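Local coordinates for mite allergen Der p 5 (Dermatophagoides pteronyssinus, PDB 3MQ1), which is an IgE-binding house dust mite allergen that assembles into homodimers and, as its concentration rises, larger oligomers, its natural role being unsettled, at residues Ala44-Ile49 with Arg89-Glu94; Gly58-Leu63 with Tyr75-Ala80. All blocks are in the same frame, centred on the assembly; numbering follows the deposited sequence.

Contact 1: residues Ala44-Ile49 with Arg89-Glu94; sequences AEMDTI and RDLKKE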
# COMPACT_ATOMS: atom_id res chain seq x y z
N ALA B 44 -38.57 11.21 -9.12
CA ALA B 44 -38.54 12.14 -8.00
C ALA B 44 -37.84 11.53 -6.79
O ALA B 44 -37.11 12.22 -6.07
CB ALA B 44 -39.96 12.56 -7.63
N GLU B 45 -38.05 10.24 -6.57
CA GLU B 45 -37.43 9.54 -5.45
C GLU B 45 -35.92 9.49 -5.60
O GLU B 45 -35.19 9.87 -4.68
CB GLU B 45 -37.99 8.12 -5.34
CG GLU B 45 -39.48 8.05 -5.06
CD GLU B 45 -40.02 6.63 -5.09
OE1 GLU B 45 -39.23 5.71 -5.39
OE2 GLU B 45 -41.22 6.44 -4.80
N MET B 46 -35.46 9.03 -6.75
CA MET B 46 -34.03 8.92 -7.02
C MET B 46 -33.37 10.30 -7.06
O MET B 46 -32.19 10.44 -6.75
CB MET B 46 -33.77 8.18 -8.33
CG MET B 46 -34.36 6.78 -8.37
SD MET B 46 -33.89 5.86 -9.84
CE MET B 46 -32.11 5.73 -9.61
N ASP B 47 -34.15 11.31 -7.43
CA ASP B 47 -33.65 12.68 -7.49
C ASP B 47 -33.36 13.23 -6.10
O ASP B 47 -32.30 13.80 -5.85
CB ASP B 47 -34.64 13.58 -8.22
N THR B 48 -34.32 13.06 -5.19
CA THR B 48 -34.19 13.56 -3.83
C THR B 48 -32.97 12.96 -3.14
O THR B 48 -32.20 13.68 -2.50
CB THR B 48 -35.45 13.25 -2.99
OG1 THR B 48 -36.61 13.77 -3.65
CG2 THR B 48 -35.33 13.86 -1.61
N ILE B 49 -32.80 11.65 -3.28
CA ILE B 49 -31.66 10.96 -2.70
C ILE B 49 -30.35 11.56 -3.22
O ILE B 49 -29.43 11.82 -2.44
CB ILE B 49 -31.69 9.46 -3.02
CG1 ILE B 49 -32.97 8.82 -2.50
CG2 ILE B 49 -30.47 8.76 -2.43
CD1 ILE B 49 -33.08 7.34 -2.77
N ARG B 89 -23.25 7.62 -8.04
CA ARG B 89 -22.85 7.18 -9.37
C ARG B 89 -23.83 6.15 -9.93
O ARG B 89 -24.36 6.32 -11.03
CB ARG B 89 -21.44 6.58 -9.34
CG ARG B 89 -20.95 6.06 -10.68
CD ARG B 89 -19.54 5.49 -10.58
NE ARG B 89 -18.59 6.50 -10.11
CZ ARG B 89 -17.29 6.27 -9.94
NH1 ARG B 89 -16.78 5.07 -10.19
NH2 ARG B 89 -16.50 7.24 -9.51
N ASP B 90 -24.08 5.10 -9.16
CA ASP B 90 -25.01 4.06 -9.57
C ASP B 90 -26.43 4.61 -9.70
O ASP B 90 -27.19 4.20 -10.58
CB ASP B 90 -24.99 2.89 -8.58
CG ASP B 90 -23.64 2.18 -8.55
OD1 ASP B 90 -22.77 2.53 -9.38
OD2 ASP B 90 -23.46 1.28 -7.71
N LEU B 91 -26.78 5.54 -8.82
CA LEU B 91 -28.09 6.18 -8.86
C LEU B 91 -28.31 6.90 -10.19
O LEU B 91 -29.31 6.68 -10.87
CB LEU B 91 -28.24 7.17 -7.71
CG LEU B 91 -28.32 6.58 -6.30
CD1 LEU B 91 -28.29 7.68 -5.25
CD2 LEU B 91 -29.56 5.71 -6.14
N LYS B 92 -27.35 7.75 -10.55
CA LYS B 92 -27.45 8.52 -11.79
C LYS B 92 -27.52 7.61 -13.01
O LYS B 92 -28.29 7.87 -13.94
CB LYS B 92 -26.25 9.47 -11.91
N LYS B 93 -26.73 6.54 -13.00
CA LYS B 93 -26.71 5.60 -14.11
C LYS B 93 -28.00 4.79 -14.17
O LYS B 93 -28.63 4.69 -15.23
CB LYS B 93 -25.50 4.66 -13.99
CG LYS B 93 -24.16 5.37 -14.05
CD LYS B 93 -23.01 4.38 -13.94
N GLU B 94 -28.38 4.20 -13.04
CA GLU B 94 -29.59 3.39 -12.97
C GLU B 94 -30.82 4.18 -13.40
O GLU B 94 -31.67 3.67 -14.13
CB GLU B 94 -29.80 2.86 -11.55
CG GLU B 94 -31.06 2.03 -11.37
CD GLU B 94 -30.99 0.70 -12.11
OE1 GLU B 94 -29.95 0.42 -12.74
OE2 GLU B 94 -31.98 -0.05 -12.07
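M46 and L91 set the register between 44-49 and 89-94, their CA atoms 6.8 Å apart, where the two arms of an antiparallel helical hairpin, packed with helix 4-32 in a three-helix chain, pass at 154° with axes 10.2 Å apart. The segments belong to the long helices 36-63 and 71-99, and no hydrogen bond joins them; contact is by van der Waals packing, mainly of apolar side chains. L91 and M46 carry most of it. CD1 of L91 reaches CG2 of I49 at 3.7 Å, the two branched chains meeting nearly at right angles, while L91 CD2 lies 4.3 Å from CE of M46. The long, unbranched M46 can span the gap between the helices: it leaves its own extended, then bends at the thioether (chi3 64°), which brings the methyl against the carbonyl of L91 and within 4.2 Å of E94 CB. E94 thus offers only its aliphatic root, its carboxylate leading away to a salt bridge with R97. In helix 4-32, L23 lies against M46 and I27 against E94, and the far side of 44-49 faces another subunit, whose R66 packs on T48. There the hydroxyl of T48 turns back to its own helix: OG1 bonds to A44 O at 2.9 Å, tilted 28° from the carbonyl plane, and T48 N approaches the same oxygen from the other face at 3.0 Å.

Contact 2: residues Gly58-Leu63 with Tyr75-Ala80; sequences GVLDRL and YNLEMA. With PO4 (phosphate ion), chain U.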
# COMPACT_ATOMS: atom_id res chain seq x y z
N GLY B 58 -21.03 18.36 0.42
CA GLY B 58 -20.66 19.73 0.71
C GLY B 58 -20.30 19.91 2.17
O GLY B 58 -19.37 20.65 2.51
N VAL B 59 -21.03 19.23 3.04
CA VAL B 59 -20.76 19.27 4.47
C VAL B 59 -19.46 18.55 4.79
O VAL B 59 -18.67 19.01 5.61
CB VAL B 59 -21.90 18.63 5.28
CG1 VAL B 59 -21.60 18.69 6.77
CG2 VAL B 59 -23.23 19.31 4.97
N LEU B 60 -19.24 17.42 4.12
CA LEU B 60 -18.04 16.63 4.32
C LEU B 60 -16.79 17.37 3.85
O LEU B 60 -15.70 17.17 4.38
CB LEU B 60 -18.16 15.28 3.60
CG LEU B 60 -19.26 14.36 4.11
CD1 LEU B 60 -19.39 13.13 3.22
CD2 LEU B 60 -19.00 13.96 5.55
N ASP B 61 -16.97 18.22 2.84
CA ASP B 61 -15.87 19.03 2.32
C ASP B 61 -15.50 20.12 3.31
O ASP B 61 -14.32 20.44 3.49
CB ASP B 61 -16.25 19.65 0.97
CG ASP B 61 -16.19 18.64 -0.16
OD1 ASP B 61 -15.46 17.64 -0.04
OD2 ASP B 61 -16.88 18.86 -1.18
N ARG B 62 -16.51 20.69 3.96
CA ARG B 62 -16.30 21.74 4.95
C ARG B 62 -15.60 21.18 6.18
O ARG B 62 -14.67 21.80 6.71
CB ARG B 62 -17.63 22.37 5.35
CG ARG B 62 -18.38 23.01 4.20
CD ARG B 62 -19.84 23.24 4.55
NE ARG B 62 -20.59 23.78 3.42
CZ ARG B 62 -21.91 23.93 3.41
NH1 ARG B 62 -22.64 23.59 4.46
NH2 ARG B 62 -22.51 24.43 2.33
N LEU B 63 -16.05 20.02 6.63
CA LEU B 63 -15.48 19.37 7.81
C LEU B 63 -13.99 19.09 7.64
O LEU B 63 -13.21 19.26 8.57
CB LEU B 63 -16.22 18.06 8.10
CG LEU B 63 -17.68 18.20 8.53
CD1 LEU B 63 -18.36 16.84 8.58
CD2 LEU B 63 -17.78 18.90 9.87
N TYR B 75 -9.79 10.26 7.59
CA TYR B 75 -10.12 9.04 6.86
C TYR B 75 -11.62 8.78 6.86
O TYR B 75 -12.21 8.47 5.83
CB TYR B 75 -9.38 7.84 7.44
CG TYR B 75 -9.70 6.53 6.74
CD1 TYR B 75 -9.12 6.21 5.52
CD2 TYR B 75 -10.58 5.62 7.31
CE1 TYR B 75 -9.41 5.02 4.89
CE2 TYR B 75 -10.87 4.43 6.68
CZ TYR B 75 -10.28 4.13 5.47
OH TYR B 75 -10.58 2.94 4.84
N ASN B 76 -12.24 8.92 8.03
CA ASN B 76 -13.69 8.74 8.16
C ASN B 76 -14.45 9.66 7.21
O ASN B 76 -15.42 9.25 6.58
CB ASN B 76 -14.14 8.97 9.60
CG ASN B 76 -13.57 7.94 10.56
OD1 ASN B 76 -12.81 7.06 10.16
ND2 ASN B 76 -13.93 8.05 11.83
N LEU B 77 -14.01 10.91 7.13
CA LEU B 77 -14.62 11.88 6.23
C LEU B 77 -14.40 11.50 4.77
O LEU B 77 -15.32 11.57 3.96
CB LEU B 77 -14.06 13.28 6.50
CG LEU B 77 -14.41 13.90 7.86
CD1 LEU B 77 -13.70 15.23 8.04
CD2 LEU B 77 -15.91 14.07 8.00
N GLU B 78 -13.17 11.10 4.45
CA GLU B 78 -12.84 10.67 3.10
C GLU B 78 -13.72 9.51 2.65
O GLU B 78 -14.27 9.53 1.55
CB GLU B 78 -11.36 10.27 3.01
CG GLU B 78 -10.38 11.42 3.17
CD GLU B 78 -8.94 10.98 3.06
OE1 GLU B 78 -8.69 9.76 2.93
OE2 GLU B 78 -8.04 11.85 3.10
N MET B 79 -13.86 8.51 3.51
CA MET B 79 -14.69 7.35 3.21
C MET B 79 -16.15 7.73 3.09
O MET B 79 -16.86 7.25 2.20
CB MET B 79 -14.52 6.28 4.29
CG MET B 79 -13.14 5.64 4.33
SD MET B 79 -12.69 4.90 2.76
CE MET B 79 -14.03 3.73 2.53
N ALA B 80 -16.61 8.60 3.98
CA ALA B 80 -17.99 9.07 3.96
C ALA B 80 -18.30 9.76 2.64
O ALA B 80 -19.39 9.62 2.09
CB ALA B 80 -18.25 10.01 5.13
P PO4 U . -25.34 22.26 1.75
O1 PO4 U . -24.31 21.91 0.69
O2 PO4 U . -25.45 21.12 2.73
O3 PO4 U . -24.91 23.50 2.49
O4 PO4 U . -26.68 22.50 1.09
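Leucines L60, L63 and L77 meet between the antiparallel helix segments 58-63 and 75-80, whose axes run at 159° and approach to 9.7 Å, with the CA atoms of L60 and L77 6.2 Å apart. A80 completes the join. L77 holds CG anti to its carbonyl carbon, which directs the isobutyl group at the facing helix. There CD2 lies between two residues one turn apart, 3.9 Å from L60 CD2 and 3.7 Å from L63 CD1, and CD1 rests on CB of L63. One turn further along, A80 has just a methyl to offer, and this small side chain lets L60 come close to the backbone of its partner, with CD1 3.8 Å from A80 CB and also near the A80 carbonyl. Around this core, M64 and L69 of the following loop pack on L77, and D61 forms a salt bridge to K81 across the same two helices. M52 of another subunit packs against L63. On the outer side, the extended R62 presents the edge of its guanidinium to a phosphate, probably from the crystallisation liquor: NH2 bonds to O3 at 2.6 Å (136° at the hydrogen), and NH1 reaches the same oxygen at 3.0 Å in a weak bond. G58, lacking a side chain, leaves room beside this ion. Leucines packed on both sides of the connecting loop 64-70, L60 and L63 before it and L77 after, are typical of an antiparallel alpha-helical hairpin.

In the fold
Both contacts hold helix 36-63 against helix 71-99, contact 2 near the connecting loop and contact 1 well along the hairpin, their centres 21 Å apart without touching. Contact 2 is the more deeply buried, a leucine and alanine interface backed by loop residues; both also touch the second subunit. Contact 1, though nearer the middle of the chain, is only partly buried and relies on a flexible methionine beside helix 4-32. E94 turns its carboxylate to R97 on its own helix, whereas D61 spans the two helices to K81. Segments 89-94 and 75-80 lie within an experimentally mapped conformational IgE epitope, so the helix packing the hairpin probably also presents antibody-binding surface on its exposed side.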